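Local coordinates for protein 2-Keto-3-deoxy-(6-phospho-)gluconate aldolase (Thermoproteus tenax, PDB 2R91) that is an aldolase of the dihydrodipicolinate synthetase family, a tetrameric enzyme built on a TIM-barrel fold, at residues 50-61 with 78-89. Numbering follows the deposited sequence.
Sequences LQEKMELTDAAT and EAIALAKYAESR
Helices 50-61 and 78-88 run nearly parallel, axes 10.0 Å apart and crossing at -17°, from Leu-50 beside Glu-78 to Thr-61 beside Arg-89, just past the second helix. These are consecutive outer helices of the TIM barrel, joined through strand 67-70, on whose Val-69 both Thr-57 and Ala-86 rest. Leu-82 is the knob, set in a hole formed by Leu-50, Lys-53, Met-54 and Thr-57; its CD2 lies 3.6 Å from Lys-53 CD, while the Lys-53 amine turns away to Leu-48 O. With CG anti to the backbone N, the Tyr-85 ring lies between Met-54 and Asp-58. The bend of Met-54 at its last torsion (chi3 64°) sets CE over the centre of one ring face, a CH-pi contact 3.7 Å from the Tyr-85 centroid; Arg-89 CG lies off-centre over the opposite face. Thr-57 CG2 packs 3.9 Å from Ala-86 CA. A water accepts from Leu-50 N and donates to Glu-78 OE1, which also bonds Ser-73. Beyond the ring, Asp-58 OD1 takes two donors: Tyr-85 OH, 2.7 Å from OD1, uses the oxygen's syn lone pair; Arg-89 NE also arrives syn, a 3.1 Å salt bridge, but 28° out of the carboxylate plane.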
loop_
_atom_site.group_PDB
_atom_site.type_symbol
_atom_site.label_atom_id
_atom_site.label_comp_id
_atom_site.label_asym_id
_atom_site.label_seq_id
_atom_site.Cartn_x
_atom_site.Cartn_y
_atom_site.Cartn_z
ATOM N N LEU A 50 13.522 -27.958 7.716
ATOM C CA LEU A 50 13.290 -29.034 6.760
ATOM C C LEU A 50 12.908 -30.338 7.496
ATOM O O LEU A 50 11.969 -31.010 7.093
ATOM C CB LEU A 50 14.506 -29.211 5.834
ATOM C CG LEU A 50 14.633 -30.533 5.067
ATOM C CD1 LEU A 50 13.475 -30.623 4.084
ATOM C CD2 LEU A 50 15.993 -30.576 4.336
ATOM N N GLN A 51 13.582 -30.675 8.602
ATOM C CA GLN A 51 13.282 -31.937 9.252
ATOM C C GLN A 51 11.905 -31.936 9.882
ATOM O O GLN A 51 11.191 -32.945 9.865
ATOM C CB GLN A 51 14.344 -32.287 10.285
ATOM C CG GLN A 51 15.717 -32.636 9.644
ATOM C CD GLN A 51 16.798 -32.775 10.710
ATOM O OE1 GLN A 51 16.556 -33.327 11.789
ATOM N NE2 GLN A 51 17.978 -32.301 10.408
ATOM N N GLU A 52 11.518 -30.791 10.436
ATOM C CA GLU A 52 10.157 -30.639 10.966
ATOM C C GLU A 52 9.110 -30.830 9.861
ATOM O O GLU A 52 8.108 -31.493 10.066
ATOM C CB GLU A 52 10.036 -29.283 11.688
ATOM C CG GLU A 52 10.737 -29.289 13.044
ATOM C CD GLU A 52 10.982 -27.904 13.662
ATOM O OE1 GLU A 52 10.861 -26.860 12.976
ATOM O OE2 GLU A 52 11.334 -27.868 14.862
ATOM N N LYS A 53 9.361 -30.301 8.667
ATOM C CA LYS A 53 8.435 -30.503 7.558
ATOM C C LYS A 53 8.388 -31.960 7.091
ATOM O O LYS A 53 7.345 -32.463 6.649
ATOM C CB LYS A 53 8.788 -29.596 6.384
ATOM C CG LYS A 53 8.611 -28.068 6.664
ATOM C CD LYS A 53 8.593 -27.311 5.328
ATOM C CE LYS A 53 8.336 -25.784 5.554
ATOM N NZ LYS A 53 9.611 -25.058 5.824
ATOM N N MET A 54 9.535 -32.635 7.168
ATOM C CA MET A 54 9.563 -34.082 6.902
ATOM C C MET A 54 8.747 -34.831 7.932
ATOM O O MET A 54 8.020 -35.725 7.591
ATOM C CB MET A 54 11.014 -34.579 6.943
ATOM C CG MET A 54 11.863 -33.984 5.826
ATOM S SD MET A 54 13.602 -34.518 5.878
ATOM C CE MET A 54 13.374 -36.286 5.592
ATOM N N GLU A 55 8.899 -34.492 9.210
ATOM C CA GLU A 55 8.120 -35.154 10.258
ATOM C C GLU A 55 6.627 -34.933 10.037
ATOM O O GLU A 55 5.795 -35.826 10.191
ATOM C CB GLU A 55 8.499 -34.629 11.634
ATOM C CG GLU A 55 9.894 -35.011 12.042
ATOM C CD GLU A 55 10.447 -34.127 13.145
ATOM O OE1 GLU A 55 9.657 -33.587 13.927
ATOM O OE2 GLU A 55 11.670 -33.945 13.214
ATOM N N LEU A 56 6.292 -33.711 9.663
ATOM C CA LEU A 56 4.917 -33.348 9.423
ATOM C C LEU A 56 4.361 -34.075 8.184
ATOM O O LEU A 56 3.241 -34.579 8.194
ATOM C CB LEU A 56 4.881 -31.805 9.317
ATOM C CG LEU A 56 3.564 -31.104 9.074
ATOM C CD1 LEU A 56 2.628 -31.340 10.317
ATOM C CD2 LEU A 56 3.865 -29.608 8.851
ATOM N N THR A 57 5.169 -34.189 7.132
ATOM C CA THR A 57 4.804 -34.976 5.950
ATOM C C THR A 57 4.490 -36.429 6.336
ATOM O O THR A 57 3.494 -37.012 5.879
ATOM C CB THR A 57 5.974 -34.980 4.913
ATOM O OG1 THR A 57 6.166 -33.658 4.397
ATOM C CG2 THR A 57 5.727 -35.955 3.758
ATOM N N ASP A 58 5.327 -37.020 7.186
ATOM C CA ASP A 58 5.088 -38.422 7.594
ATOM C C ASP A 58 3.779 -38.505 8.366
ATOM O O ASP A 58 2.966 -39.404 8.127
ATOM C CB ASP A 58 6.219 -38.930 8.497
ATOM C CG ASP A 58 7.529 -39.150 7.751
ATOM O OD1 ASP A 58 7.534 -39.353 6.533
ATOM O OD2 ASP A 58 8.581 -39.151 8.411
ATOM N N ALA A 59 3.576 -37.571 9.304
ATOM C CA ALA A 59 2.362 -37.594 10.143
ATOM C C ALA A 59 1.112 -37.391 9.303
ATOM O O ALA A 59 0.108 -38.070 9.511
ATOM C CB ALA A 59 2.446 -36.538 11.292
ATOM N N ALA A 60 1.173 -36.452 8.352
ATOM C CA ALA A 60 -0.002 -36.127 7.527
ATOM C C ALA A 60 -0.351 -37.302 6.616
ATOM O O ALA A 60 -1.511 -37.734 6.559
ATOM C CB ALA A 60 0.257 -34.831 6.673
ATOM N N THR A 61 0.654 -37.817 5.887
ATOM C CA THR A 61 0.409 -38.951 4.978
ATOM C C THR A 61 0.029 -40.255 5.713
ATOM O O THR A 61 -0.636 -41.105 5.150
ATOM C CB THR A 61 1.578 -39.212 3.978
ATOM O OG1 THR A 61 2.797 -39.463 4.698
ATOM C CG2 THR A 61 1.766 -38.017 3.036
ATOM N N GLU A 78 16.471 -27.062 -0.303
ATOM C CA GLU A 78 15.591 -27.729 0.667
ATOM C C GLU A 78 14.162 -27.951 0.167
ATOM O O GLU A 78 13.503 -28.914 0.561
ATOM C CB GLU A 78 15.560 -26.976 1.992
ATOM C CG GLU A 78 16.907 -26.985 2.667
ATOM C CD GLU A 78 16.869 -26.399 4.046
ATOM O OE1 GLU A 78 15.968 -25.574 4.364
ATOM O OE2 GLU A 78 17.783 -26.732 4.806
ATOM N N ALA A 79 13.675 -27.028 -0.646
ATOM C CA ALA A 79 12.355 -27.140 -1.258
ATOM C C ALA A 79 12.346 -28.335 -2.216
ATOM O O ALA A 79 11.433 -29.148 -2.209
ATOM C CB ALA A 79 12.002 -25.804 -2.004
ATOM N N ILE A 80 13.382 -28.441 -3.044
ATOM C CA ILE A 80 13.533 -29.612 -3.931
ATOM C C ILE A 80 13.623 -30.929 -3.161
ATOM O O ILE A 80 12.947 -31.893 -3.483
ATOM C CB ILE A 80 14.774 -29.447 -4.822
ATOM C CG1 ILE A 80 14.540 -28.334 -5.865
ATOM C CG2 ILE A 80 15.130 -30.754 -5.513
ATOM C CD1 ILE A 80 15.837 -27.760 -6.373
ATOM N N ALA A 81 14.462 -30.978 -2.144
ATOM C CA ALA A 81 14.611 -32.196 -1.357
ATOM C C ALA A 81 13.282 -32.610 -0.711
ATOM O O ALA A 81 12.927 -33.793 -0.694
ATOM C CB ALA A 81 15.672 -32.005 -0.284
ATOM N N LEU A 82 12.555 -31.650 -0.130
ATOM C CA LEU A 82 11.321 -32.000 0.545
ATOM C C LEU A 82 10.260 -32.392 -0.478
ATOM O O LEU A 82 9.445 -33.270 -0.237
ATOM C CB LEU A 82 10.806 -30.831 1.403
ATOM C CG LEU A 82 9.470 -31.073 2.101
ATOM C CD1 LEU A 82 9.640 -32.176 3.144
ATOM C CD2 LEU A 82 8.888 -29.776 2.778
ATOM N N ALA A 83 10.239 -31.725 -1.611
ATOM C CA ALA A 83 9.265 -32.123 -2.650
ATOM C C ALA A 83 9.440 -33.595 -3.044
ATOM O O ALA A 83 8.461 -34.343 -3.185
ATOM C CB ALA A 83 9.375 -31.218 -3.884
ATOM N N LYS A 84 10.697 -34.023 -3.216
ATOM C CA LYS A 84 10.942 -35.434 -3.560
ATOM C C LYS A 84 10.505 -36.345 -2.416
ATOM O O LYS A 84 9.894 -37.388 -2.651
ATOM C CB LYS A 84 12.429 -35.671 -3.911
ATOM C CG LYS A 84 12.953 -34.882 -5.080
ATOM C CD LYS A 84 14.444 -35.181 -5.312
ATOM C CE LYS A 84 15.038 -34.353 -6.434
ATOM N NZ LYS A 84 16.565 -34.019 -6.317
ATOM N N TYR A 85 10.806 -35.954 -1.177
ATOM C CA TYR A 85 10.389 -36.711 0.003
ATOM C C TYR A 85 8.865 -36.862 0.091
ATOM O O TYR A 85 8.333 -37.973 0.314
ATOM C CB TYR A 85 10.901 -36.038 1.282
ATOM C CG TYR A 85 10.688 -36.865 2.532
ATOM C CD1 TYR A 85 11.453 -38.031 2.752
ATOM C CD2 TYR A 85 9.721 -36.522 3.475
ATOM C CE1 TYR A 85 11.262 -38.815 3.855
ATOM C CE2 TYR A 85 9.534 -37.295 4.610
ATOM C CZ TYR A 85 10.326 -38.448 4.787
ATOM O OH TYR A 85 10.179 -39.231 5.883
ATOM N N ALA A 86 8.156 -35.744 -0.069
ATOM C CA ALA A 86 6.689 -35.753 -0.035
ATOM C C ALA A 86 6.135 -36.705 -1.098
ATOM O O ALA A 86 5.237 -37.506 -0.833
ATOM C CB ALA A 86 6.156 -34.338 -0.254
ATOM N N GLU A 87 6.671 -36.614 -2.299
ATOM C CA GLU A 87 6.252 -37.510 -3.368
ATOM C C GLU A 87 6.453 -38.984 -2.998
ATOM O O GLU A 87 5.585 -39.826 -3.270
ATOM C CB GLU A 87 7.006 -37.183 -4.641
ATOM C CG GLU A 87 6.577 -38.077 -5.811
ATOM C CD GLU A 87 7.304 -37.686 -7.069
ATOM O OE1 GLU A 87 8.537 -37.799 -7.093
ATOM O OE2 GLU A 87 6.665 -37.222 -8.020
ATOM N N SER A 88 7.567 -39.297 -2.352
ATOM C CA SER A 88 7.857 -40.699 -1.982
ATOM C C SER A 88 6.921 -41.168 -0.889
ATOM O O SER A 88 6.607 -42.369 -0.797
ATOM C CB SER A 88 9.306 -40.859 -1.528
ATOM O OG SER A 88 9.500 -40.353 -0.210
ATOM N N ARG A 89 6.447 -40.219 -0.070
ATOM C CA ARG A 89 5.485 -40.531 0.990
ATOM C C ARG A 89 4.024 -40.585 0.510
ATOM O O ARG A 89 3.110 -40.817 1.296
ATOM C CB ARG A 89 5.666 -39.566 2.176
ATOM C CG ARG A 89 7.027 -39.693 2.839
ATOM C CD ARG A 89 7.147 -41.057 3.475
ATOM N NE ARG A 89 8.381 -41.310 4.220
ATOM C CZ ARG A 89 9.431 -41.980 3.745
ATOM N NH1 ARG A 89 9.431 -42.412 2.500
ATOM N NH2 ARG A 89 10.491 -42.193 4.502
HETATM O O HOH W 1 15.625 -25.950 7.562
#